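Side-chain contacts in apoptosis regulator Bcl-2 homolog (Canarypox virus, PDB 5WOS), which inhibits host cell apoptosis, interacting with the proapoptotic proteins BAK1 and BAX and with other BH3-containing proteins such as BIM, BID and PUMA: residues 76-81 and 122-127; 83-88 and 96-101. One frame throughout, in Å; residues are numbered along the deposited sequence.

In the fold
Both contacts are buried, each centred about 9 Å from the centre of the chain, and their own centres lie about 10 Å apart. They share helix 78-86: contact 1 joins its start to helix 121-138, and contact 2 joins its end to helix 92-112. The two meet directly where I125 CD1 lies 4.2 Å from I99 CA. Methyl groups do most of the touching in both. In contact 1 I124 is partly exposed, whereas all three touching residues of contact 2 are buried. Contact 2 has more residues within reach of the bound peptide, six against three. Polar bonds flank both: D123 reaches helix 14-32 near contact 1, and D88 pairs with R94 and the peptide near contact 2.

Contact 1: residues 76-81 and 122-127; sequences NEIPEI and PDIITE
I78 meets I124 and I125 through the methyl branch of its side chain, and the contact is wholly apolar. I78 CG2 lies 3.7 Å from I124 CG2 and 3.8 Å from I125 CG2, so a single methyl serves both neighbours. It projects this way because it stands anti to the backbone N, while CG1 is turned back beside that N (chi1 -70°). Against I124 the side chains cross at about a right angle; I124 CG2 also comes within 4.0 Å of I78 CB. I125 offers just its branch methyl: with chi1 at 75°, CG2 is anti to the carbonyl carbon and reaches I78, whereas the longer arm leads away, and the side chain also packs on I23 and F27 of helix 14-32. The joint thus ties the first turn of helix 78-86 to helix 121-138 within the all-helical Bcl-2 fold. Further along helix 78-86, E80 and I81 pack against the bound peptide.

The polar bonds lie away from the interface. Within helix 121-138, P122 O accepts T126 N at 3.0 Å and T126 OG1 at 2.5 Å, the latter short enough for its exact length to be doubtful. The two donors come from opposite faces of the carbonyl plane, the hydroxyl lying 35° out of it. D123 OD1, meanwhile, is hydrogen-bonded to Y16 OH of helix 14-32.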
loop_
_atom_site.group_PDB
_atom_site.type_symbol
_atom_site.label_atom_id
_atom_site.label_comp_id
_atom_site.label_asym_id
_atom_site.label_seq_id
_atom_site.Cartn_x
_atom_site.Cartn_y
_atom_site.Cartn_z
ATOM N N ASN A 76 -12.401 7.528 4.234
ATOM C CA ASN A 76 -12.285 8.823 3.577
ATOM C C ASN A 76 -11.044 9.591 4.006
ATOM O O ASN A 76 -10.872 10.740 3.586
ATOM C CB ASN A 76 -13.537 9.660 3.852
ATOM C CG ASN A 76 -14.813 8.916 3.512
ATOM O OD1 ASN A 76 -15.199 8.825 2.349
ATOM N ND2 ASN A 76 -15.474 8.379 4.530
ATOM N N GLU A 77 -10.180 8.990 4.825
ATOM C CA GLU A 77 -8.908 9.588 5.209
ATOM C C GLU A 77 -7.711 8.921 4.545
ATOM O O GLU A 77 -6.575 9.344 4.782
ATOM C CB GLU A 77 -8.743 9.538 6.736
ATOM C CG GLU A 77 -9.724 10.425 7.503
ATOM C CD GLU A 77 -9.681 11.876 7.053
ATOM O OE1 GLU A 77 -8.570 12.387 6.804
ATOM O OE2 GLU A 77 -10.758 12.500 6.937
ATOM N N ILE A 78 -7.928 7.901 3.714
ATOM C CA ILE A 78 -6.806 7.242 3.045
ATOM C C ILE A 78 -6.051 8.203 2.135
ATOM O O ILE A 78 -4.813 8.264 2.225
ATOM C CB ILE A 78 -7.299 5.990 2.299
ATOM C CG1 ILE A 78 -7.699 4.895 3.292
ATOM C CG2 ILE A 78 -6.237 5.484 1.316
ATOM C CD1 ILE A 78 -6.538 4.246 4.036
ATOM N N PRO A 79 -6.700 8.964 1.250
ATOM C CA PRO A 79 -5.928 9.872 0.385
ATOM C C PRO A 79 -5.077 10.857 1.165
ATOM O O PRO A 79 -4.000 11.239 0.691
ATOM C CB PRO A 79 -7.012 10.584 -0.439
ATOM C CG PRO A 79 -8.206 9.690 -0.374
ATOM C CD PRO A 79 -8.146 9.030 0.971
ATOM N N GLU A 80 -5.523 11.273 2.353
ATOM C CA GLU A 80 -4.755 12.233 3.141
ATOM C C GLU A 80 -3.528 11.580 3.761
ATOM O O GLU A 80 -2.450 12.187 3.804
ATOM C CB GLU A 80 -5.634 12.845 4.232
ATOM C CG GLU A 80 -6.670 13.832 3.724
ATOM C CD GLU A 80 -7.914 13.167 3.165
ATOM O OE1 GLU A 80 -7.932 11.923 3.063
ATOM O OE2 GLU A 80 -8.875 13.891 2.831
ATOM N N ILE A 81 -3.672 10.349 4.254
ATOM C CA ILE A 81 -2.527 9.630 4.803
ATOM C C ILE A 81 -1.469 9.435 3.727
ATOM O O ILE A 81 -0.281 9.707 3.939
ATOM C CB ILE A 81 -2.972 8.284 5.403
ATOM C CG1 ILE A 81 -4.004 8.511 6.513
ATOM C CG2 ILE A 81 -1.771 7.524 5.957
ATOM C CD1 ILE A 81 -4.731 7.257 6.939
ATOM N N PRO A 122 -8.091 -1.201 -3.145
ATOM C CA PRO A 122 -7.016 -1.169 -4.153
ATOM C C PRO A 122 -7.057 0.076 -5.022
ATOM O O PRO A 122 -6.025 0.732 -5.219
ATOM C CB PRO A 122 -7.263 -2.450 -4.960
ATOM C CG PRO A 122 -8.007 -3.352 -4.026
ATOM C CD PRO A 122 -8.871 -2.451 -3.205
ATOM N N ASP A 123 -8.232 0.424 -5.546
ATOM C CA ASP A 123 -8.343 1.616 -6.378
ATOM C C ASP A 123 -8.088 2.880 -5.570
ATOM O O ASP A 123 -7.491 3.837 -6.078
ATOM C CB ASP A 123 -9.723 1.663 -7.029
ATOM C CG ASP A 123 -9.875 0.655 -8.152
ATOM O OD1 ASP A 123 -9.177 0.790 -9.180
ATOM O OD2 ASP A 123 -10.688 -0.278 -8.001
ATOM N N ILE A 124 -8.514 2.900 -4.305
ATOM C CA ILE A 124 -8.402 4.112 -3.498
ATOM C C ILE A 124 -6.940 4.469 -3.252
ATOM O O ILE A 124 -6.552 5.641 -3.353
ATOM C CB ILE A 124 -9.176 3.953 -2.176
ATOM C CG1 ILE A 124 -10.679 3.866 -2.456
ATOM C CG2 ILE A 124 -8.884 5.126 -1.232
ATOM C CD1 ILE A 124 -11.525 3.553 -1.235
ATOM N N ILE A 125 -6.106 3.484 -2.912
ATOM C CA ILE A 125 -4.705 3.806 -2.663
ATOM C C ILE A 125 -3.956 3.979 -3.978
ATOM O O ILE A 125 -3.125 4.882 -4.111
ATOM C CB ILE A 125 -4.035 2.759 -1.747
ATOM C CG1 ILE A 125 -3.729 1.450 -2.476
ATOM C CG2 ILE A 125 -4.903 2.482 -0.522
ATOM C CD1 ILE A 125 -2.782 0.573 -1.691
ATOM N N THR A 126 -4.260 3.151 -4.981
ATOM C CA THR A 126 -3.653 3.342 -6.295
ATOM C C THR A 126 -3.964 4.732 -6.837
ATOM O O THR A 126 -3.097 5.387 -7.429
ATOM C CB THR A 126 -4.143 2.270 -7.270
ATOM O OG1 THR A 126 -3.999 0.974 -6.680
ATOM C CG2 THR A 126 -3.340 2.315 -8.564
ATOM N N GLU A 127 -5.200 5.197 -6.641
ATOM C CA GLU A 127 -5.550 6.564 -7.014
ATOM C C GLU A 127 -4.736 7.575 -6.216
ATOM O O GLU A 127 -4.107 8.473 -6.790
ATOM C CB GLU A 127 -7.046 6.802 -6.802
ATOM C CG GLU A 127 -7.897 6.586 -8.039
ATOM C CD GLU A 127 -9.357 6.925 -7.806
ATOM O OE1 GLU A 127 -10.207 6.020 -7.948
ATOM O OE2 GLU A 127 -9.656 8.094 -7.470
#

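Contact 2: residues 83-88 and 96-101; sequences YDTIHD and ISIIAF
T85, which packs on I98 with its methyl, gives its hydroxyl to its own helix: OG1 is hydrogen-bonded to I81 O, one turn earlier. The first torsion (-62°) explains this division of labour. It lays OG1 beside the backbone N, within range of that carbonyl, and sends CG2 anti to the N, toward helix 92-112.

Across the interface the contact is carbon packing, centred on I98 CD1. This atom lies 4.0 Å from T85 CG2, 3.8 Å from I86 CD1 and 4.1 Å from I86 CG2. The extended arm of I98 (chi2 157°) carries this terminal methyl out from the helix to where the two neighbours converge. The side chains of T85 and I98 slide past each other in opposite directions, which also brings T85 CG2 to 4.2 Å from I98 CG1. I86 meets the same methyl at an oblique angle and with both of its branches. The CA atoms nearest each other are those of T85 and I98, 8.2 Å apart, and the side chains bridge the gap.

L129 of helix 121-138 touches both I86 and I98 and so brings a third helix to the cluster. R94, in the first turn of helix 92-112, packs on T85 and I86 and forms a salt bridge with D88.

T85, D84 and F101 pack on apolar side chains of the bound peptide, and S97 meets its backbone. Outside the two segments, D88 also has a salt-bridge partner in a basic side chain of that peptide. Segments of helices 78-86 and 92-112 thus both line the bound peptide, consistent with the BH3-binding groove of the Bcl-2 fold.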
loop_
_atom_site.group_PDB
_atom_site.type_symbol
_atom_site.label_atom_id
_atom_site.label_comp_id
_atom_site.label_asym_id
_atom_site.label_seq_id
_atom_site.Cartn_x
_atom_site.Cartn_y
_atom_site.Cartn_z
ATOM N N TYR A 83 -1.099 11.167 0.986
ATOM C CA TYR A 83 -0.552 12.479 0.655
ATOM C C TYR A 83 0.497 12.898 1.670
ATOM O O TYR A 83 1.597 13.327 1.305
ATOM C CB TYR A 83 -1.670 13.514 0.591
ATOM C CG TYR A 83 -1.195 14.922 0.284
ATOM C CD1 TYR A 83 -1.322 15.453 -0.991
ATOM C CD2 TYR A 83 -0.632 15.721 1.271
ATOM C CE1 TYR A 83 -0.892 16.741 -1.278
ATOM C CE2 TYR A 83 -0.198 17.004 0.992
ATOM C CZ TYR A 83 -0.335 17.512 -0.279
ATOM O OH TYR A 83 0.095 18.792 -0.543
ATOM N N ASP A 84 0.171 12.785 2.957
ATOM C CA ASP A 84 1.060 13.236 4.020
ATOM C C ASP A 84 2.255 12.316 4.235
ATOM O O ASP A 84 3.115 12.637 5.061
ATOM C CB ASP A 84 0.265 13.373 5.318
ATOM C CG ASP A 84 -0.909 14.331 5.185
ATOM O OD1 ASP A 84 -0.768 15.364 4.497
ATOM O OD2 ASP A 84 -1.980 14.045 5.763
ATOM N N THR A 85 2.340 11.194 3.521
ATOM C CA THR A 85 3.463 10.279 3.676
ATOM C C THR A 85 4.567 10.531 2.659
ATOM O O THR A 85 5.733 10.234 2.937
ATOM C CB THR A 85 2.977 8.829 3.550
ATOM O OG1 THR A 85 2.042 8.547 4.600
ATOM C CG2 THR A 85 4.140 7.836 3.646
ATOM N N ILE A 86 4.233 11.080 1.493
ATOM C CA ILE A 86 5.179 11.156 0.387
ATOM C C ILE A 86 5.102 12.517 -0.294
ATOM O O ILE A 86 5.556 12.676 -1.432
ATOM C CB ILE A 86 4.920 10.018 -0.619
ATOM C CG1 ILE A 86 3.449 10.035 -1.061
ATOM C CG2 ILE A 86 5.318 8.675 -0.007
ATOM C CD1 ILE A 86 2.981 8.780 -1.780
ATOM N N HIS A 87 4.554 13.515 0.404
ATOM C CA HIS A 87 4.450 14.845 -0.186
ATOM C C HIS A 87 5.801 15.548 -0.212
ATOM O O HIS A 87 6.107 16.276 -1.163
ATOM C CB HIS A 87 3.427 15.686 0.577
ATOM C CG HIS A 87 3.317 17.090 0.074
ATOM N ND1 HIS A 87 3.779 18.176 0.786
ATOM C CD2 HIS A 87 2.813 17.584 -1.081
ATOM C CE1 HIS A 87 3.554 19.280 0.096
ATOM N NE2 HIS A 87 2.967 18.949 -1.040
ATOM N N ASP A 88 6.627 15.342 0.817
ATOM C CA ASP A 88 7.959 15.939 0.827
ATOM C C ASP A 88 8.948 15.145 -0.021
ATOM O O ASP A 88 9.862 15.732 -0.609
ATOM C CB ASP A 88 8.484 16.056 2.260
ATOM C CG ASP A 88 8.919 14.720 2.837
ATOM O OD1 ASP A 88 8.235 13.708 2.577
ATOM O OD2 ASP A 88 9.948 14.678 3.548
ATOM N N ILE A 96 5.872 1.223 -0.297
ATOM C CA ILE A 96 5.566 -0.125 0.174
ATOM C C ILE A 96 4.832 -0.071 1.509
ATOM O O ILE A 96 3.871 -0.819 1.734
ATOM C CB ILE A 96 6.858 -0.958 0.268
ATOM C CG1 ILE A 96 7.459 -1.184 -1.126
ATOM C CG2 ILE A 96 6.597 -2.284 0.969
ATOM C CD1 ILE A 96 6.632 -2.069 -2.035
ATOM N N SER A 97 5.276 0.803 2.417
ATOM C CA SER A 97 4.606 0.948 3.706
ATOM C C SER A 97 3.138 1.314 3.530
ATOM O O SER A 97 2.278 0.842 4.281
ATOM C CB SER A 97 5.324 2.005 4.543
ATOM O OG SER A 97 6.702 1.704 4.638
ATOM N N ILE A 98 2.835 2.168 2.549
ATOM C CA ILE A 98 1.447 2.511 2.246
ATOM C C ILE A 98 0.671 1.268 1.832
ATOM O O ILE A 98 -0.441 1.014 2.312
ATOM C CB ILE A 98 1.402 3.593 1.153
ATOM C CG1 ILE A 98 1.894 4.927 1.711
ATOM C CG2 ILE A 98 -0.012 3.737 0.569
ATOM C CD1 ILE A 98 2.399 5.875 0.646
ATOM N N ILE A 99 1.242 0.479 0.922
ATOM C CA ILE A 99 0.561 -0.716 0.435
ATOM C C ILE A 99 0.310 -1.684 1.582
ATOM O O ILE A 99 -0.777 -2.263 1.701
ATOM C CB ILE A 99 1.381 -1.369 -0.693
ATOM C CG1 ILE A 99 1.479 -0.422 -1.893
ATOM C CG2 ILE A 99 0.759 -2.697 -1.118
ATOM C CD1 ILE A 99 2.571 -0.800 -2.885
ATOM N N ALA A 100 1.310 -1.872 2.445
ATOM C CA ALA A 100 1.156 -2.793 3.566
ATOM C C ALA A 100 0.074 -2.313 4.523
ATOM O O ALA A 100 -0.831 -3.072 4.888
ATOM C CB ALA A 100 2.490 -2.957 4.295
ATOM N N PHE A 101 0.155 -1.047 4.945
ATOM C CA PHE A 101 -0.879 -0.487 5.808
ATOM C C PHE A 101 -2.234 -0.502 5.116
ATOM O O PHE A 101 -3.263 -0.765 5.752
ATOM C CB PHE A 101 -0.504 0.935 6.223
ATOM C CG PHE A 101 -1.536 1.602 7.091
ATOM C CD1 PHE A 101 -1.596 1.333 8.447
ATOM C CD2 PHE A 101 -2.445 2.495 6.551
ATOM C CE1 PHE A 101 -2.541 1.942 9.247
ATOM C CE2 PHE A 101 -3.391 3.108 7.349
ATOM C CZ PHE A 101 -3.439 2.828 8.698
#